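Uncharacterized protein (Staphylococcus aureus, PDB 4YBV) probably hydrolyses thioester substrates, as a thioesterase of the hot dog fold. Local coordinates at residues 15-25 with 51-60; 68-79 with 112-123. The protein carries 1 engineered substitution. One frame throughout, in Å; residues are numbered along the deposited sequence.

In the fold
Both contacts belong to one antiparallel sheet curled round helix 42-60, and their centres lie 13 Å apart. Interaction 1 comes first along the chain: the hairpin 15-25, at one edge of the sheet, packs on the C-terminal part of the helix. The chain then runs from the helix into strand 67-77, which forms the opposite edge and pairs with strand 113-124 in interaction 2. The two meet where Ser57 and Ala58 of the helix rest on Pro68, with Ser57 also against Val121. One edge thus flanks the helix, while the other continues the sheet into a second subunit, the build expected of an oligomeric hot dog thioesterase.

Interaction 1: residues 15-25 with 51-60; sequences IDHQEDGLVVI and TACSLGSANL
Hairpin 15-25 packs on the C-terminal half of helix 42-60 in a strand-to-helix contact at one edge of the sheet, apolar away from the turn, with an amide bond and waters nearer it. Val23 faces Gly56, the axes of strand 22-25 and helix 51-60 being 7.8 Å apart, and its CG2 sits 3.5 Å from Gly56 CA, where the helix has no side chain in the way. Ile25 sends CD1 over the helix to Ala52 CB at 3.8 Å and crosses Leu55 at about a right angle; Leu55 CD1 also meets Ile15 CD1 tip to tip, at a tight 3.4 Å. This is the hot dog fold, with the sheet as the bun around the long helix, and strand 22-28 continues into the sheet by pairing with strand 85-95. Nearer the type II turn, Asn59 ND2 donates to Gln18 OE1 (2.6 Å, N-H...O 165°), approaching from above the carbonyl plane, the two amides turned 56° apart. Two waters fill in beside them: one joins Asn59 ND2 to Glu19 O, the other bridges Gly21 N and Gly56 O. Chi1 of -71° swings the end of Leu60 toward the turn, its CD2 3.6 Å from Gly21 N and beside the Asp20 carboxylate.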
loop_
_atom_site.group_PDB
_atom_site.type_symbol
_atom_site.label_atom_id
_atom_site.label_comp_id
_atom_site.label_asym_id
_atom_site.label_seq_id
_atom_site.Cartn_x
_atom_site.Cartn_y
_atom_site.Cartn_z
ATOM N N ILE A 15 -5.359 -22.738 12.834
ATOM C CA ILE A 15 -5.961 -21.669 13.612
ATOM C C ILE A 15 -5.638 -21.896 15.075
ATOM O O ILE A 15 -6.183 -22.809 15.667
ATOM C CB ILE A 15 -7.482 -21.620 13.475
ATOM C CG1 ILE A 15 -7.913 -21.509 12.032
ATOM C CG2 ILE A 15 -8.057 -20.454 14.278
ATOM C CD1 ILE A 15 -7.331 -20.346 11.403
ATOM N N ASP A 16 -4.753 -21.082 15.650
ATOM C CA ASP A 16 -4.403 -21.247 17.049
ATOM C C ASP A 16 -5.421 -20.602 17.993
ATOM O O ASP A 16 -5.601 -21.083 19.119
ATOM C CB ASP A 16 -3.008 -20.701 17.298
ATOM C CG ASP A 16 -1.971 -21.437 16.488
ATOM O OD1 ASP A 16 -2.041 -22.692 16.354
ATOM O OD2 ASP A 16 -1.122 -20.754 15.923
ATOM N N HIS A 17 -6.078 -19.536 17.537
ATOM C CA HIS A 17 -7.053 -18.809 18.351
ATOM C C HIS A 17 -7.881 -17.876 17.492
ATOM O O HIS A 17 -7.376 -17.262 16.528
ATOM C CB HIS A 17 -6.372 -17.994 19.468
ATOM C CG HIS A 17 -7.320 -17.161 20.285
ATOM N ND1 HIS A 17 -8.429 -17.689 20.916
ATOM C CD2 HIS A 17 -7.320 -15.834 20.575
ATOM C CE1 HIS A 17 -9.069 -16.723 21.554
ATOM N NE2 HIS A 17 -8.416 -15.591 21.373
ATOM N N GLN A 18 -9.149 -17.763 17.877
ATOM C CA GLN A 18 -10.119 -16.887 17.246
ATOM C C GLN A 18 -11.001 -16.250 18.307
ATOM O O GLN A 18 -11.508 -16.952 19.173
ATOM C CB GLN A 18 -11.042 -17.670 16.318
ATOM C CG GLN A 18 -10.500 -18.058 15.012
ATOM C CD GLN A 18 -11.494 -18.937 14.268
ATOM O OE1 GLN A 18 -11.947 -18.595 13.183
ATOM N NE2 GLN A 18 -11.832 -20.072 14.854
ATOM N N GLU A 19 -11.226 -14.956 18.220
ATOM C CA GLU A 19 -12.330 -14.327 18.958
ATOM C C GLU A 19 -12.778 -13.185 18.093
ATOM O O GLU A 19 -12.114 -12.873 17.128
ATOM C CB GLU A 19 -11.913 -13.860 20.354
ATOM C CG GLU A 19 -10.533 -13.195 20.432
ATOM C CD GLU A 19 -10.173 -12.737 21.847
ATOM O OE1 GLU A 19 -9.151 -13.203 22.420
ATOM O OE2 GLU A 19 -10.929 -11.905 22.370
ATOM N N ASP A 20 -13.903 -12.572 18.401
ATOM C CA ASP A 20 -14.351 -11.462 17.565
ATOM C C ASP A 20 -13.250 -10.399 17.439
ATOM O O ASP A 20 -12.642 -10.010 18.440
ATOM C CB ASP A 20 -15.652 -10.870 18.123
ATOM C CG ASP A 20 -16.884 -11.654 17.663
ATOM O OD1 ASP A 20 -16.730 -12.827 17.244
ATOM O OD2 ASP A 20 -18.004 -11.096 17.691
ATOM N N GLY A 21 -12.941 -9.997 16.197
ATOM C CA GLY A 21 -11.896 -9.016 15.932
ATOM C C GLY A 21 -10.475 -9.524 16.063
ATOM O O GLY A 21 -9.509 -8.738 16.045
ATOM N N LEU A 22 -10.305 -10.839 16.179
ATOM C CA LEU A 22 -8.952 -11.339 16.373
ATOM C C LEU A 22 -8.803 -12.743 15.811
ATOM O O LEU A 22 -9.623 -13.649 16.092
ATOM C CB LEU A 22 -8.582 -11.321 17.859
ATOM C CG LEU A 22 -7.221 -11.860 18.279
ATOM C CD1 LEU A 22 -6.081 -10.979 17.735
ATOM C CD2 LEU A 22 -7.160 -11.996 19.804
ATOM N N VAL A 23 -7.771 -12.920 14.988
ATOM C CA VAL A 23 -7.446 -14.248 14.472
ATOM C C VAL A 23 -5.949 -14.526 14.567
ATOM O O VAL A 23 -5.118 -13.722 14.171
ATOM C CB VAL A 23 -7.911 -14.412 13.013
ATOM C CG1 VAL A 23 -7.525 -15.797 12.495
ATOM C CG2 VAL A 23 -9.401 -14.230 12.933
ATOM N N VAL A 24 -5.599 -15.672 15.107
ATOM C CA VAL A 24 -4.210 -16.056 15.182
ATOM C C VAL A 24 -4.096 -17.358 14.393
ATOM O O VAL A 24 -4.707 -18.368 14.772
ATOM C CB VAL A 24 -3.734 -16.212 16.678
ATOM C CG1 VAL A 24 -2.232 -16.472 16.767
ATOM C CG2 VAL A 24 -4.118 -14.955 17.489
ATOM N N ILE A 25 -3.353 -17.320 13.284
ATOM C CA ILE A 25 -3.083 -18.522 12.455
ATOM C C ILE A 25 -1.615 -18.727 12.229
ATOM O O ILE A 25 -0.905 -17.775 11.963
ATOM C CB ILE A 25 -3.680 -18.416 11.040
ATOM C CG1 ILE A 25 -4.997 -17.710 11.046
ATOM C CG2 ILE A 25 -3.826 -19.767 10.407
ATOM C CD1 ILE A 25 -5.574 -17.727 9.672
ATOM N N THR A 51 -5.429 -14.801 4.545
ATOM C CA THR A 51 -6.269 -15.856 5.133
ATOM C C THR A 51 -6.787 -15.414 6.517
ATOM O O THR A 51 -7.969 -15.567 6.832
ATOM C CB THR A 51 -5.506 -17.182 5.267
ATOM O OG1 THR A 51 -5.037 -17.594 3.958
ATOM C CG2 THR A 51 -6.414 -18.260 5.865
ATOM N N ALA A 52 -5.894 -14.838 7.317
ATOM C CA ALA A 52 -6.256 -14.452 8.685
ATOM C C ALA A 52 -7.347 -13.402 8.661
ATOM O O ALA A 52 -8.348 -13.528 9.391
ATOM C CB ALA A 52 -5.015 -13.967 9.473
ATOM N N CYS A 53 -7.234 -12.363 7.820
ATOM C CA CYS A 53 -8.317 -11.399 7.968
ATOM C C CYS A 53 -9.586 -11.786 7.187
ATOM O O CYS A 53 -10.681 -11.350 7.542
ATOM C CB CYS A 53 -7.880 -9.974 7.635
ATOM S SG CYS A 53 -6.858 -9.690 6.277
ATOM N N SER A 54 -9.466 -12.647 6.186
ATOM C CA SER A 54 -10.645 -13.284 5.586
ATOM C C SER A 54 -11.466 -14.113 6.629
ATOM O O SER A 54 -12.701 -13.956 6.755
ATOM C CB SER A 54 -10.195 -14.177 4.412
ATOM O OG SER A 54 -11.293 -14.792 3.765
ATOM N N LEU A 55 -10.773 -14.985 7.373
ATOM C CA LEU A 55 -11.399 -15.723 8.471
ATOM C C LEU A 55 -12.021 -14.773 9.509
ATOM O O LEU A 55 -13.150 -14.989 9.952
ATOM C CB LEU A 55 -10.382 -16.635 9.139
ATOM C CG LEU A 55 -9.914 -17.786 8.257
ATOM C CD1 LEU A 55 -8.737 -18.496 8.867
ATOM C CD2 LEU A 55 -11.041 -18.769 7.956
ATOM N N GLY A 56 -11.283 -13.733 9.889
ATOM C CA GLY A 56 -11.803 -12.759 10.845
ATOM C C GLY A 56 -13.097 -12.091 10.412
ATOM O O GLY A 56 -14.099 -12.059 11.163
ATOM N N SER A 57 -13.091 -11.560 9.193
ATOM C CA SER A 57 -14.260 -10.863 8.717
ATOM C C SER A 57 -15.428 -11.837 8.572
ATOM O O SER A 57 -16.581 -11.474 8.867
ATOM C CB SER A 57 -13.977 -10.143 7.398
ATOM O OG SER A 57 -13.221 -8.975 7.637
ATOM N N ALA A 58 -15.138 -13.072 8.143
ATOM C CA ALA A 58 -16.169 -14.102 8.054
ATOM C C ALA A 58 -16.782 -14.379 9.439
ATOM O O ALA A 58 -17.994 -14.522 9.554
ATOM C CB ALA A 58 -15.605 -15.390 7.459
ATOM N N ASN A 59 -15.945 -14.429 10.476
ATOM C CA ASN A 59 -16.419 -14.613 11.852
ATOM C C ASN A 59 -17.248 -13.436 12.374
ATOM O O ASN A 59 -18.049 -13.617 13.287
ATOM C CB ASN A 59 -15.245 -14.847 12.816
ATOM C CG ASN A 59 -14.632 -16.208 12.653
ATOM O OD1 ASN A 59 -15.282 -17.107 12.120
ATOM N ND2 ASN A 59 -13.366 -16.386 13.112
ATOM N N LEU A 60 -17.037 -12.237 11.824
ATOM C CA LEU A 60 -17.762 -11.058 12.308
ATOM C C LEU A 60 -19.092 -10.765 11.605
ATOM O O LEU A 60 -19.847 -9.895 12.036
ATOM C CB LEU A 60 -16.883 -9.813 12.180
ATOM C CG LEU A 60 -15.689 -9.649 13.115
ATOM C CD1 LEU A 60 -14.988 -8.376 12.751
ATOM C CD2 LEU A 60 -16.094 -9.648 14.588
HETATM O O HOH W 1 -12.237 -14.405 14.509
HETATM O O HOH W 2 -13.179 -11.803 14.010
#

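Interaction 2: residues 68-79 with 112-123; sequences PLGLEMNANHIH and QLITVMRGTVAI
Asn74 and Arg118 face each other in a hydrogen-bonded antiparallel pair, joined by Asn74 N to Arg118 O and Arg118 N to Asn74 O, both 2.9 Å. Asn74 CG lies between its backbone N and carbonyl carbon (chi1 55°), which folds the amide back over the partner strand and places ND2 above one face of the guanidinium, 3.5 Å from Arg118 NH2, the planes 54° apart. The same ND2 donates to the syn lone pair of Glu72 OE1 at 3.2 Å, so the carboxylate steadies the amide. A water bridges Glu72 OE1 and Thr120 OG1; that hydroxyl is also bonded to Asn76 ND2 of the third subunit. On the other face Met73, bent at chi2 and chi3, brings SD 3.7 Å from Gly119 CA, and Ala75 CB rests 3.6 Å from Met117 CG. Toward Pro68, a classic bulge points both Leu71 N and Glu72 N at Thr120 O, shifting the register by one. At the far end Leu113 O accepts from His79 N and, at 3.2 Å, from His79 ND1 in the plane of the imidazole. The ND1 bond fixes the ring's rotation, while Gln112 NE2 sits over one face, 3.4 Å from His79 CD2.

Farther out, helix 42-60 packs on the Met73 and Ala75 face, with Glu50 and Ile46. On the opposite face Arg118 bonds Asn74 and Asn76 of the third subunit, and the Asn74 and Asn76 side chains return bonds to Arg118 of that subunit. Residues 72-76 pair antiparallel with a strand of the second subunit, whose Glu50 accepts from His77 NE2. All this fits a hot dog dimer, its sheets joined through strand 67-77, paired into a tetramer through the outer faces of the sheets.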
loop_
_atom_site.group_PDB
_atom_site.type_symbol
_atom_site.label_atom_id
_atom_site.label_comp_id
_atom_site.label_asym_id
_atom_site.label_seq_id
_atom_site.Cartn_x
_atom_site.Cartn_y
_atom_site.Cartn_z
ATOM N N PRO A 68 -17.336 -12.150 2.901
ATOM C CA PRO A 68 -16.187 -11.239 2.901
ATOM C C PRO A 68 -15.339 -11.439 1.620
ATOM O O PRO A 68 -15.147 -12.563 1.142
ATOM C CB PRO A 68 -15.417 -11.651 4.164
ATOM C CG PRO A 68 -15.703 -13.136 4.293
ATOM C CD PRO A 68 -17.105 -13.341 3.745
ATOM N N LEU A 69 -14.833 -10.344 1.077
ATOM C CA LEU A 69 -14.034 -10.395 -0.144
ATOM C C LEU A 69 -12.797 -9.497 -0.001
ATOM O O LEU A 69 -12.950 -8.277 0.155
ATOM C CB LEU A 69 -14.913 -9.949 -1.313
ATOM C CG LEU A 69 -14.655 -10.161 -2.793
ATOM C CD1 LEU A 69 -15.993 -10.317 -3.481
ATOM C CD2 LEU A 69 -13.984 -8.947 -3.323
ATOM N N GLY A 70 -11.591 -10.076 -0.042
ATOM C CA GLY A 70 -10.364 -9.284 0.028
ATOM C C GLY A 70 -10.398 -8.214 -1.049
ATOM O O GLY A 70 -10.701 -8.529 -2.193
ATOM N N LEU A 71 -10.129 -6.953 -0.699
ATOM C CA LEU A 71 -10.203 -5.862 -1.670
ATOM C C LEU A 71 -8.803 -5.314 -1.950
ATOM O O LEU A 71 -8.406 -5.154 -3.107
ATOM C CB LEU A 71 -11.120 -4.728 -1.163
ATOM C CG LEU A 71 -11.406 -3.574 -2.126
ATOM C CD1 LEU A 71 -12.141 -4.098 -3.343
ATOM C CD2 LEU A 71 -12.216 -2.453 -1.461
ATOM N N GLU A 72 -8.069 -5.055 -0.871
ATOM C CA GLU A 72 -6.750 -4.414 -0.950
ATOM C C GLU A 72 -5.869 -4.993 0.150
ATOM O O GLU A 72 -6.312 -5.153 1.275
ATOM C CB GLU A 72 -6.866 -2.883 -0.799
ATOM C CG GLU A 72 -5.830 -2.086 -1.604
ATOM C CD GLU A 72 -4.522 -1.969 -0.857
ATOM O OE1 GLU A 72 -4.553 -2.218 0.381
ATOM O OE2 GLU A 72 -3.470 -1.686 -1.498
ATOM N N MET A 73 -4.632 -5.322 -0.172
ATOM C CA MET A 73 -3.702 -5.882 0.807
ATOM C C MET A 73 -2.390 -5.165 0.659
ATOM O O MET A 73 -1.946 -4.928 -0.473
ATOM C CB MET A 73 -3.467 -7.385 0.578
ATOM C CG MET A 73 -4.712 -8.252 0.676
ATOM S SD MET A 73 -5.203 -8.465 2.420
ATOM C CE MET A 73 -6.976 -8.619 2.192
ATOM N N ASN A 74 -1.728 -4.850 1.754
ATOM C CA ASN A 74 -0.387 -4.311 1.617
ATOM C C ASN A 74 0.506 -4.831 2.728
ATOM O O ASN A 74 0.028 -5.192 3.811
ATOM C CB ASN A 74 -0.407 -2.773 1.579
ATOM C CG ASN A 74 -1.113 -2.151 2.804
ATOM O OD1 ASN A 74 -0.561 -2.125 3.921
ATOM N ND2 ASN A 74 -2.312 -1.642 2.584
ATOM N N ALA A 75 1.807 -4.853 2.461
ATOM C CA ALA A 75 2.771 -5.563 3.309
ATOM C C ALA A 75 4.181 -4.947 3.271
ATOM O O ALA A 75 4.658 -4.539 2.205
ATOM C CB ALA A 75 2.839 -6.998 2.881
ATOM N N ASN A 76 4.836 -4.896 4.433
ATOM C CA ASN A 76 6.262 -4.645 4.571
ATOM C C ASN A 76 6.902 -5.906 5.062
ATOM O O ASN A 76 6.496 -6.477 6.093
ATOM C CB ASN A 76 6.605 -3.526 5.579
ATOM C CG ASN A 76 6.479 -2.147 5.007
ATOM O OD1 ASN A 76 5.370 -1.606 4.921
ATOM N ND2 ASN A 76 7.605 -1.527 4.681
ATOM N N HIS A 77 7.943 -6.318 4.359
ATOM C CA HIS A 77 8.756 -7.451 4.749
ATOM C C HIS A 77 9.895 -6.936 5.641
ATOM O O HIS A 77 10.549 -5.949 5.282
ATOM C CB HIS A 77 9.271 -8.178 3.475
ATOM C CG HIS A 77 8.166 -8.771 2.630
ATOM N ND1 HIS A 77 7.264 -9.695 3.123
ATOM C CD2 HIS A 77 7.827 -8.576 1.332
ATOM C CE1 HIS A 77 6.439 -10.058 2.161
ATOM N NE2 HIS A 77 6.751 -9.383 1.064
ATOM N N ILE A 78 10.119 -7.586 6.789
ATOM C CA ILE A 78 11.039 -7.071 7.816
ATOM C C ILE A 78 12.214 -8.006 8.028
ATOM O O ILE A 78 13.250 -7.830 7.419
ATOM C CB ILE A 78 10.351 -6.854 9.194
ATOM C CG1 ILE A 78 9.089 -6.005 9.075
ATOM C CG2 ILE A 78 11.321 -6.220 10.210
ATOM C CD1 ILE A 78 9.342 -4.613 8.599
ATOM N N HIS A 79 12.056 -9.006 8.888
ATOM C CA HIS A 79 13.066 -10.046 9.048
ATOM C C HIS A 79 12.679 -11.261 8.239
ATOM O O HIS A 79 11.627 -11.294 7.629
ATOM C CB HIS A 79 13.234 -10.455 10.513
ATOM C CG HIS A 79 13.854 -9.396 11.372
ATOM N ND1 HIS A 79 13.106 -8.538 12.156
ATOM C CD2 HIS A 79 15.152 -9.060 11.577
ATOM C CE1 HIS A 79 13.919 -7.720 12.805
ATOM N NE2 HIS A 79 15.164 -8.019 12.474
ATOM N N GLN A 112 10.449 -12.201 16.205
ATOM C CA GLN A 112 10.786 -11.115 15.267
ATOM C C GLN A 112 9.655 -10.902 14.288
ATOM O O GLN A 112 9.052 -11.878 13.817
ATOM C CB GLN A 112 12.061 -11.450 14.491
ATOM C CG GLN A 112 13.296 -11.625 15.323
ATOM C CD GLN A 112 14.470 -11.979 14.456
ATOM O OE1 GLN A 112 14.531 -13.073 13.896
ATOM N NE2 GLN A 112 15.379 -11.030 14.284
ATOM N N LEU A 113 9.357 -9.643 13.980
ATOM C CA LEU A 113 8.418 -9.342 12.941
ATOM C C LEU A 113 9.034 -9.786 11.603
ATOM O O LEU A 113 10.145 -9.410 11.269
ATOM C CB LEU A 113 8.083 -7.842 12.895
ATOM C CG LEU A 113 6.855 -7.400 13.663
ATOM C CD1 LEU A 113 6.756 -5.900 13.577
ATOM C CD2 LEU A 113 5.613 -8.064 13.093
ATOM N N ILE A 114 8.290 -10.598 10.864
ATOM C CA ILE A 114 8.682 -11.040 9.541
ATOM C C ILE A 114 7.982 -10.169 8.486
ATOM O O ILE A 114 8.586 -9.781 7.481
ATOM C CB ILE A 114 8.326 -12.532 9.345
ATOM C CG1 ILE A 114 9.061 -13.370 10.373
ATOM C CG2 ILE A 114 8.744 -13.016 7.995
ATOM C CD1 ILE A 114 10.541 -13.178 10.343
ATOM N N THR A 115 6.706 -9.884 8.742
ATOM C CA THR A 115 5.851 -9.116 7.810
ATOM C C THR A 115 4.848 -8.311 8.596
ATOM O O THR A 115 4.251 -8.836 9.528
ATOM C CB THR A 115 5.052 -10.035 6.853
ATOM O OG1 THR A 115 5.967 -10.900 6.161
ATOM C CG2 THR A 115 4.292 -9.233 5.804
ATOM N N VAL A 116 4.591 -7.084 8.202
ATOM C CA VAL A 116 3.567 -6.260 8.812
ATOM C C VAL A 116 2.637 -5.893 7.672
ATOM O O VAL A 116 3.085 -5.550 6.621
ATOM C CB VAL A 116 4.108 -5.067 9.572
ATOM C CG1 VAL A 116 4.989 -4.239 8.712
ATOM C CG2 VAL A 116 2.990 -4.212 10.031
ATOM N N MET A 117 1.347 -6.032 7.878
ATOM C CA MET A 117 0.389 -5.883 6.848
ATOM C C MET A 117 -0.895 -5.211 7.190
ATOM O O MET A 117 -1.338 -5.280 8.304
ATOM C CB MET A 117 -0.124 -7.285 6.512
ATOM C CG MET A 117 0.534 -8.104 5.471
ATOM S SD MET A 117 -0.177 -9.735 5.133
ATOM C CE MET A 117 -1.619 -9.426 4.194
ATOM N N ARG A 118 -1.520 -4.622 6.202
ATOM C CA ARG A 118 -2.887 -4.126 6.440
ATOM C C ARG A 118 -3.750 -4.699 5.340
ATOM O O ARG A 118 -3.303 -4.806 4.191
ATOM C CB ARG A 118 -2.951 -2.578 6.481
ATOM C CG ARG A 118 -4.299 -1.960 6.970
ATOM C CD ARG A 118 -4.180 -0.449 7.288
ATOM N NE ARG A 118 -4.019 0.261 6.040
ATOM C CZ ARG A 118 -2.876 0.779 5.595
ATOM N NH1 ARG A 118 -1.779 0.743 6.342
ATOM N NH2 ARG A 118 -2.844 1.334 4.395
ATOM N N GLY A 119 -4.960 -5.116 5.682
ATOM C CA GLY A 119 -5.893 -5.584 4.680
ATOM C C GLY A 119 -7.273 -4.975 4.731
ATOM O O GLY A 119 -7.822 -4.711 5.789
ATOM N N THR A 120 -7.823 -4.726 3.563
ATOM C CA THR A 120 -9.150 -4.192 3.410
ATOM C C THR A 120 -10.076 -5.176 2.748
ATOM O O THR A 120 -9.871 -5.565 1.581
ATOM C CB THR A 120 -9.171 -2.933 2.574
ATOM O OG1 THR A 120 -8.281 -1.983 3.148
ATOM C CG2 THR A 120 -10.599 -2.388 2.530
ATOM N N VAL A 121 -11.113 -5.544 3.503
ATOM C CA VAL A 121 -12.050 -6.582 3.105
ATOM C C VAL A 121 -13.441 -6.024 2.840
ATOM O O VAL A 121 -14.066 -5.482 3.744
ATOM C CB VAL A 121 -12.173 -7.684 4.183
ATOM C CG1 VAL A 121 -13.219 -8.724 3.762
ATOM C CG2 VAL A 121 -10.838 -8.303 4.456
ATOM N N ALA A 122 -13.934 -6.190 1.614
ATOM C CA ALA A 122 -15.273 -5.731 1.264
ATOM C C ALA A 122 -16.305 -6.740 1.760
ATOM O O ALA A 122 -16.079 -7.955 1.666
ATOM C CB ALA A 122 -15.401 -5.536 -0.248
ATOM N N ILE A 123 -17.426 -6.256 2.301
ATOM C CA ILE A 123 -18.473 -7.174 2.746
ATOM C C ILE A 123 -19.600 -7.127 1.715
ATOM O O ILE A 123 -20.226 -6.087 1.513
ATOM C CB ILE A 123 -18.983 -6.835 4.178
ATOM C CG1 ILE A 123 -17.811 -6.583 5.131
ATOM C CG2 ILE A 123 -19.836 -7.967 4.730
ATOM C CD1 ILE A 123 -16.895 -7.770 5.312
HETATM O O HOH W 3 -5.393 -2.514 3.165
#